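Local coordinates for protein SmhA (Serratia marcescens, PDB 7A27) that is a component of a tripartite alpha-pore-forming toxin, here in its soluble state, that probably acts by assembling into membrane pores, and binds calcium, at residues 22-33 and 352-362. Sequence-based numbering, arbitrary orientation.
Sequences SSQALLNQSYSN and AKANYAGNNIL
Gln29 and Asn359 both carry CG anti to the backbone N (chi1 near -166°), which sends their amides across the gap between helix 22-33 and the last turn of helix 325-358. There the two amides pass alongside one another from opposing sides, their planes 80° apart. The extended Gln29 chain reaches the end of that helix, where its NE2 donates to Tyr356 O at 2.9 Å; the bond is nearly straight, lies in the plane of both groups and uses a carbonyl lone pair. The other end of the amide, OE1, accepts a weak bond from Asn359 ND2 at 3.4 Å, and the same ND2 makes a second weak bond to Ser30 OG while lying 2.8 Å from Leu26 O. Asn359, the first residue past helix 325-358 with non-helical backbone angles, has been observed to bind calcium, although none is bound to this chain here.

One turn earlier, Tyr356 is a knob among Ser22, Ala25, Leu26 and Gln29. Leu26 CD2 lies over one face of the ring in a CH-pi contact, 4.1 Å from its centroid, while Ala25 CB meets the ring edge in plane. The phenol OH bonds to Tyr80 OH, which also pairs with Ser22 OG. In the beta turn from Gly358 to Ile361, Asn360 O accepts a weak bond from Asn33 ND2 at 3.2 Å, and Leu362 CB packs on Asn33 CB at 3.6 Å.

The short helical segments run parallel (8°, axes 10.3 Å apart), joining the N- and C-terminal helices in the buried middle of a long bundle whose two-stranded hairpin (198-206 and 230-237) is consistent with ClyA-like alpha-pore-forming toxins. Helix 48-96 supplies Tyr80 and Lys69, helix 160-188 sets Phe188 against Leu26, and Leu362 O is held by Gln199 of strand 198-206.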
ATOM      1  N   SER A  22       3.714   3.827  -1.731  1.00 70.07           N
ATOM      2  CA  SER A  22       4.467   2.733  -1.062  1.00 70.33           C
ATOM      3  C   SER A  22       3.832   2.489   0.325  1.00 70.25           C
ATOM      4  O   SER A  22       3.516   1.330   0.645  1.00 70.23           O
ATOM      5  CB  SER A  22       5.954   3.063  -0.960  1.00 70.48           C
ATOM      6  OG  SER A  22       6.575   3.180  -2.233  1.00 68.04           O
ATOM      7  N   SER A  23       3.625   3.548   1.107  1.00 68.38           N
ATOM      8  CA  SER A  23       3.110   3.493   2.493  1.00 69.16           C
ATOM      9  C   SER A  23       1.871   2.593   2.604  1.00 68.94           C
ATOM     10  O   SER A  23       1.815   1.782   3.532  1.00 71.26           O
ATOM     11  CB  SER A  23       2.805   4.867   3.002  1.00 68.78           C
ATOM     12  OG  SER A  23       2.134   4.792   4.246  1.00 68.91           O
ATOM     13  N   GLN A  24       0.899   2.738   1.714  1.00 67.62           N
ATOM     14  CA  GLN A  24      -0.377   1.985   1.797  1.00 66.80           C
ATOM     15  C   GLN A  24      -0.222   0.649   1.081  1.00 66.47           C
ATOM     16  O   GLN A  24      -0.641  -0.349   1.653  1.00 71.17           O
ATOM     17  CB  GLN A  24      -1.532   2.827   1.248  1.00 67.27           C
ATOM     18  CG  GLN A  24      -1.704   4.185   1.924  1.00 67.40           C
ATOM     19  CD  GLN A  24      -2.081   4.156   3.388  1.00 69.83           C
ATOM     20  OE1 GLN A  24      -2.368   3.118   3.987  1.00 72.52           O
ATOM     21  NE2 GLN A  24      -2.096   5.330   3.994  1.00 72.51           N
ATOM     22  N   ALA A  25       0.363   0.618  -0.111  1.00 65.55           N
ATOM     23  CA  ALA A  25       0.550  -0.619  -0.909  1.00 66.11           C
ATOM     24  C   ALA A  25       1.367  -1.630  -0.112  1.00 66.33           C
ATOM     25  O   ALA A  25       0.975  -2.792  -0.124  1.00 69.45           O
ATOM     26  CB  ALA A  25       1.211  -0.338  -2.242  1.00 67.11           C
ATOM     27  N   LEU A  26       2.463  -1.227   0.540  1.00 65.21           N
ATOM     28  CA  LEU A  26       3.308  -2.146   1.345  1.00 64.93           C
ATOM     29  C   LEU A  26       2.472  -2.715   2.487  1.00 65.39           C
ATOM     30  O   LEU A  26       2.541  -3.916   2.722  1.00 66.92           O
ATOM     31  CB  LEU A  26       4.526  -1.413   1.909  1.00 64.36           C
ATOM     32  CG  LEU A  26       5.621  -1.070   0.916  1.00 64.05           C
ATOM     33  CD1 LEU A  26       6.623  -0.119   1.543  1.00 64.93           C
ATOM     34  CD2 LEU A  26       6.319  -2.307   0.412  1.00 64.76           C
ATOM     35  N   LEU A  27       1.754  -1.861   3.202  1.00 65.89           N
ATOM     36  CA  LEU A  27       0.890  -2.292   4.321  1.00 66.72           C
ATOM     37  C   LEU A  27      -0.176  -3.247   3.761  1.00 68.78           C
ATOM     38  O   LEU A  27      -0.385  -4.299   4.354  1.00 70.96           O
ATOM     39  CB  LEU A  27       0.278  -1.072   5.016  1.00 63.98           C
ATOM     40  CG  LEU A  27      -0.585  -1.391   6.227  1.00 63.06           C
ATOM     41  CD1 LEU A  27       0.168  -2.217   7.229  1.00 63.79           C
ATOM     42  CD2 LEU A  27      -1.065  -0.135   6.908  1.00 63.07           C
ATOM     43  N   ASN A  28      -0.777  -2.938   2.616  1.00 69.51           N
ATOM     44  CA  ASN A  28      -1.861  -3.760   2.023  1.00 70.96           C
ATOM     45  C   ASN A  28      -1.275  -5.113   1.597  1.00 70.20           C
ATOM     46  O   ASN A  28      -2.023  -6.099   1.533  1.00 72.21           O
ATOM     47  CB  ASN A  28      -2.549  -3.050   0.857  1.00 72.96           C
ATOM     48  CG  ASN A  28      -3.983  -3.507   0.659  1.00 75.07           C
ATOM     49  OD1 ASN A  28      -4.608  -4.044   1.577  1.00 72.83           O
ATOM     50  ND2 ASN A  28      -4.519  -3.277  -0.531  1.00 78.51           N
ATOM     51  N   GLN A  29       0.020  -5.156   1.315  1.00 67.75           N
ATOM     52  CA  GLN A  29       0.757  -6.395   0.954  1.00 68.50           C
ATOM     53  C   GLN A  29       0.715  -7.300   2.196  1.00 70.12           C
ATOM     54  O   GLN A  29       0.416  -8.509   2.037  1.00 70.63           O
ATOM     55  CB  GLN A  29       2.167  -5.997   0.493  1.00 67.68           C
ATOM     56  CG  GLN A  29       2.974  -7.076  -0.193  1.00 68.55           C
ATOM     57  CD  GLN A  29       4.308  -6.568  -0.709  1.00 69.91           C
ATOM     58  OE1 GLN A  29       4.774  -5.494  -0.359  1.00 69.19           O
ATOM     59  NE2 GLN A  29       4.957  -7.350  -1.561  1.00 70.67           N
ATOM     60  N   SER A  30       0.957  -6.716   3.385  1.00 68.42           N
ATOM     61  CA  SER A  30       0.994  -7.418   4.693  1.00 67.08           C
ATOM     62  C   SER A  30      -0.425  -7.848   5.078  1.00 65.14           C
ATOM     63  O   SER A  30      -0.569  -8.954   5.588  1.00 65.73           O
ATOM     64  CB  SER A  30       1.639  -6.580   5.782  1.00 66.63           C
ATOM     65  OG  SER A  30       2.984  -6.239   5.470  1.00 65.42           O
ATOM     66  N   TYR A  31      -1.439  -7.027   4.821  1.00 63.14           N
ATOM     67  CA  TYR A  31      -2.858  -7.366   5.115  1.00 63.91           C
ATOM     68  C   TYR A  31      -3.329  -8.472   4.171  1.00 65.29           C
ATOM     69  O   TYR A  31      -4.175  -9.253   4.590  1.00 66.74           O
ATOM     70  CB  TYR A  31      -3.772  -6.142   5.076  1.00 63.12           C
ATOM     71  CG  TYR A  31      -3.583  -5.162   6.205  1.00 62.96           C
ATOM     72  CD1 TYR A  31      -3.307  -5.592   7.495  1.00 64.11           C
ATOM     73  CD2 TYR A  31      -3.790  -3.810   6.018  1.00 61.79           C
ATOM     74  CE1 TYR A  31      -3.147  -4.694   8.538  1.00 63.17           C
ATOM     75  CE2 TYR A  31      -3.648  -2.898   7.048  1.00 60.80           C
ATOM     76  CZ  TYR A  31      -3.319  -3.347   8.306  1.00 61.33           C
ATOM     77  OH  TYR A  31      -3.184  -2.470   9.322  1.00 62.83           O
ATOM     78  N   SER A  32      -2.792  -8.550   2.957  1.00 67.12           N
ATOM     79  CA  SER A  32      -3.080  -9.672   2.025  1.00 69.78           C
ATOM     80  C   SER A  32      -2.471 -10.946   2.606  1.00 71.80           C
ATOM     81  O   SER A  32      -3.168 -11.969   2.611  1.00 73.60           O
ATOM     82  CB  SER A  32      -2.555  -9.427   0.647  1.00 70.08           C
ATOM     83  OG  SER A  32      -3.136  -8.256   0.125  1.00 72.05           O
ATOM     84  N   ASN A  33      -1.224 -10.877   3.083  1.00 71.28           N
ATOM     85  CA  ASN A  33      -0.523 -12.047   3.657  1.00 73.50           C
ATOM     86  C   ASN A  33      -1.279 -12.527   4.900  1.00 73.81           C
ATOM     87  O   ASN A  33      -1.306 -13.752   5.134  1.00 74.03           O
ATOM     88  CB  ASN A  33       0.933 -11.737   3.991  1.00 74.61           C
ATOM     89  CG  ASN A  33       1.831 -11.753   2.776  1.00 75.94           C
ATOM     90  OD1 ASN A  33       1.719 -12.634   1.910  1.00 76.81           O
ATOM     91  ND2 ASN A  33       2.751 -10.795   2.730  1.00 76.94           N
ATOM     92  N   ALA A 352      12.110   1.341  -2.548  1.00 74.11           N
ATOM     93  CA  ALA A 352      10.682   0.946  -2.599  1.00 74.46           C
ATOM     94  C   ALA A 352      10.565  -0.425  -3.267  1.00 74.91           C
ATOM     95  O   ALA A 352       9.802  -1.269  -2.748  1.00 76.47           O
ATOM     96  CB  ALA A 352       9.855   1.978  -3.313  1.00 74.20           C
ATOM     97  N   LYS A 353      11.323  -0.650  -4.347  1.00 74.81           N
ATOM     98  CA  LYS A 353      11.310  -1.934  -5.104  1.00 75.34           C
ATOM     99  C   LYS A 353      11.890  -3.047  -4.227  1.00 76.15           C
ATOM    100  O   LYS A 353      11.363  -4.177  -4.294  1.00 77.88           O
ATOM    101  CB  LYS A 353      12.079  -1.827  -6.425  1.00 77.05           C
ATOM    102  CG  LYS A 353      11.394  -0.989  -7.491  1.00 76.23           C
ATOM    103  CD  LYS A 353      12.219  -0.748  -8.725  1.00 76.89           C
ATOM    104  CE  LYS A 353      12.484  -2.020  -9.491  1.00 78.76           C
ATOM    105  NZ  LYS A 353      13.200  -1.714 -10.755  1.00 80.77           N
ATOM    106  N   ALA A 354      12.956  -2.757  -3.476  1.00 76.39           N
ATOM    107  CA  ALA A 354      13.601  -3.703  -2.538  1.00 77.39           C
ATOM    108  C   ALA A 354      12.589  -4.064  -1.445  1.00 76.22           C
ATOM    109  O   ALA A 354      12.518  -5.241  -1.076  1.00 77.30           O
ATOM    110  CB  ALA A 354      14.864  -3.122  -1.959  1.00 78.04           C
ATOM    111  N   ASN A 355      11.817  -3.085  -0.980  1.00 74.01           N
ATOM    112  CA  ASN A 355      10.783  -3.278   0.066  1.00 72.80           C
ATOM    113  C   ASN A 355       9.648  -4.149  -0.483  1.00 72.21           C
ATOM    114  O   ASN A 355       9.253  -5.089   0.216  1.00 70.22           O
ATOM    115  CB  ASN A 355      10.275  -1.944   0.622  1.00 72.37           C
ATOM    116  CG  ASN A 355      11.124  -1.380   1.748  1.00 73.61           C
ATOM    117  OD1 ASN A 355      11.756  -2.121   2.492  1.00 74.76           O
ATOM    118  ND2 ASN A 355      11.083  -0.069   1.919  1.00 73.33           N
ATOM    119  N   TYR A 356       9.141  -3.872  -1.690  1.00 71.68           N
ATOM    120  CA  TYR A 356       8.049  -4.680  -2.298  1.00 69.83           C
ATOM    121  C   TYR A 356       8.526  -6.119  -2.465  1.00 72.28           C
ATOM    122  O   TYR A 356       7.679  -7.018  -2.390  1.00 75.95           O
ATOM    123  CB  TYR A 356       7.595  -4.128  -3.650  1.00 68.06           C
ATOM    124  CG  TYR A 356       6.690  -2.919  -3.605  1.00 66.00           C
ATOM    125  CD1 TYR A 356       5.400  -3.013  -3.111  1.00 64.44           C
ATOM    126  CD2 TYR A 356       7.088  -1.705  -4.127  1.00 65.19           C
ATOM    127  CE1 TYR A 356       4.548  -1.917  -3.085  1.00 63.18           C
ATOM    128  CE2 TYR A 356       6.261  -0.607  -4.091  1.00 64.44           C
ATOM    129  CZ  TYR A 356       4.981  -0.704  -3.585  1.00 63.09           C
ATOM    130  OH  TYR A 356       4.193   0.413  -3.599  1.00 60.07           O
ATOM    131  N   ALA A 357       9.824  -6.333  -2.695  1.00 73.39           N
ATOM    132  CA  ALA A 357      10.406  -7.688  -2.849  1.00 75.96           C
ATOM    133  C   ALA A 357      10.452  -8.367  -1.480  1.00 77.58           C
ATOM    134  O   ALA A 357       9.919  -9.482  -1.371  1.00 81.23           O
ATOM    135  CB  ALA A 357      11.775  -7.631  -3.481  1.00 75.93           C
ATOM    136  N   GLY A 358      11.035  -7.697  -0.478  1.00 77.68           N
ATOM    137  CA  GLY A 358      11.275  -8.225   0.881  1.00 78.69           C
ATOM    138  C   GLY A 358       9.993  -8.438   1.658  1.00 78.53           C
ATOM    139  O   GLY A 358       9.869  -9.486   2.337  1.00 79.28           O
ATOM    140  N   ASN A 359       9.050  -7.505   1.517  1.00 78.23           N
ATOM    141  CA  ASN A 359       7.757  -7.497   2.246  1.00 77.80           C
ATOM    142  C   ASN A 359       6.756  -8.469   1.609  1.00 76.90           C
ATOM    143  O   ASN A 359       5.570  -8.389   2.005  1.00 76.81           O
ATOM    144  CB  ASN A 359       7.165  -6.087   2.305  1.00 76.97           C
ATOM    145  CG  ASN A 359       6.045  -5.945   3.316  1.00 77.44           C
ATOM    146  OD1 ASN A 359       6.099  -6.533   4.396  1.00 79.30           O
ATOM    147  ND2 ASN A 359       5.029  -5.170   2.972  1.00 77.80           N
ATOM    148  N   ASN A 360       7.196  -9.367   0.712  1.00 76.35           N
ATOM    149  CA  ASN A 360       6.303 -10.356   0.055  1.00 75.78           C
ATOM    150  C   ASN A 360       5.960 -11.473   1.042  1.00 75.62           C
ATOM    151  O   ASN A 360       4.968 -12.173   0.805  1.00 74.27           O
ATOM    152  CB  ASN A 360       6.883 -10.980  -1.212  1.00 76.60           C
ATOM    153  CG  ASN A 360       5.840 -11.805  -1.946  1.00 78.35           C
ATOM    154  OD1 ASN A 360       4.736 -11.332  -2.233  1.00 80.53           O
ATOM    155  ND2 ASN A 360       6.156 -13.048  -2.249  1.00 77.86           N
ATOM    156  N   ILE A 361       6.763 -11.637   2.091  1.00 77.17           N
ATOM    157  CA  ILE A 361       6.574 -12.692   3.130  1.00 79.33           C
ATOM    158  C   ILE A 361       6.286 -12.012   4.476  1.00 77.58           C
ATOM    159  O   ILE A 361       6.904 -10.979   4.761  1.00 77.75           O
ATOM    160  CB  ILE A 361       7.779 -13.662   3.173  1.00 83.02           C
ATOM    161  CG1 ILE A 361       7.542 -14.809   4.165  1.00 87.31           C
ATOM    162  CG2 ILE A 361       9.075 -12.921   3.461  1.00 83.09           C
ATOM    163  CD1 ILE A 361       6.288 -15.657   3.909  1.00 87.69           C
ATOM    164  N   LEU A 362       5.344 -12.562   5.253  1.00 75.83           N
ATOM    165  CA  LEU A 362       4.915 -12.074   6.595  1.00 74.05           C
ATOM    166  C   LEU A 362       5.360 -13.111   7.619  1.00 75.82           C
ATOM    167  O   LEU A 362       4.589 -13.989   8.004  1.00 76.00           O
ATOM    168  CB  LEU A 362       3.393 -11.905   6.600  1.00 72.31           C
ATOM    169  CG  LEU A 362       2.784 -11.210   7.816  1.00 70.91           C
ATOM    170  CD1 LEU A 362       3.223  -9.751   7.859  1.00 69.49           C
ATOM    171  CD2 LEU A 362       1.254 -11.309   7.790  1.00 70.22           C
TER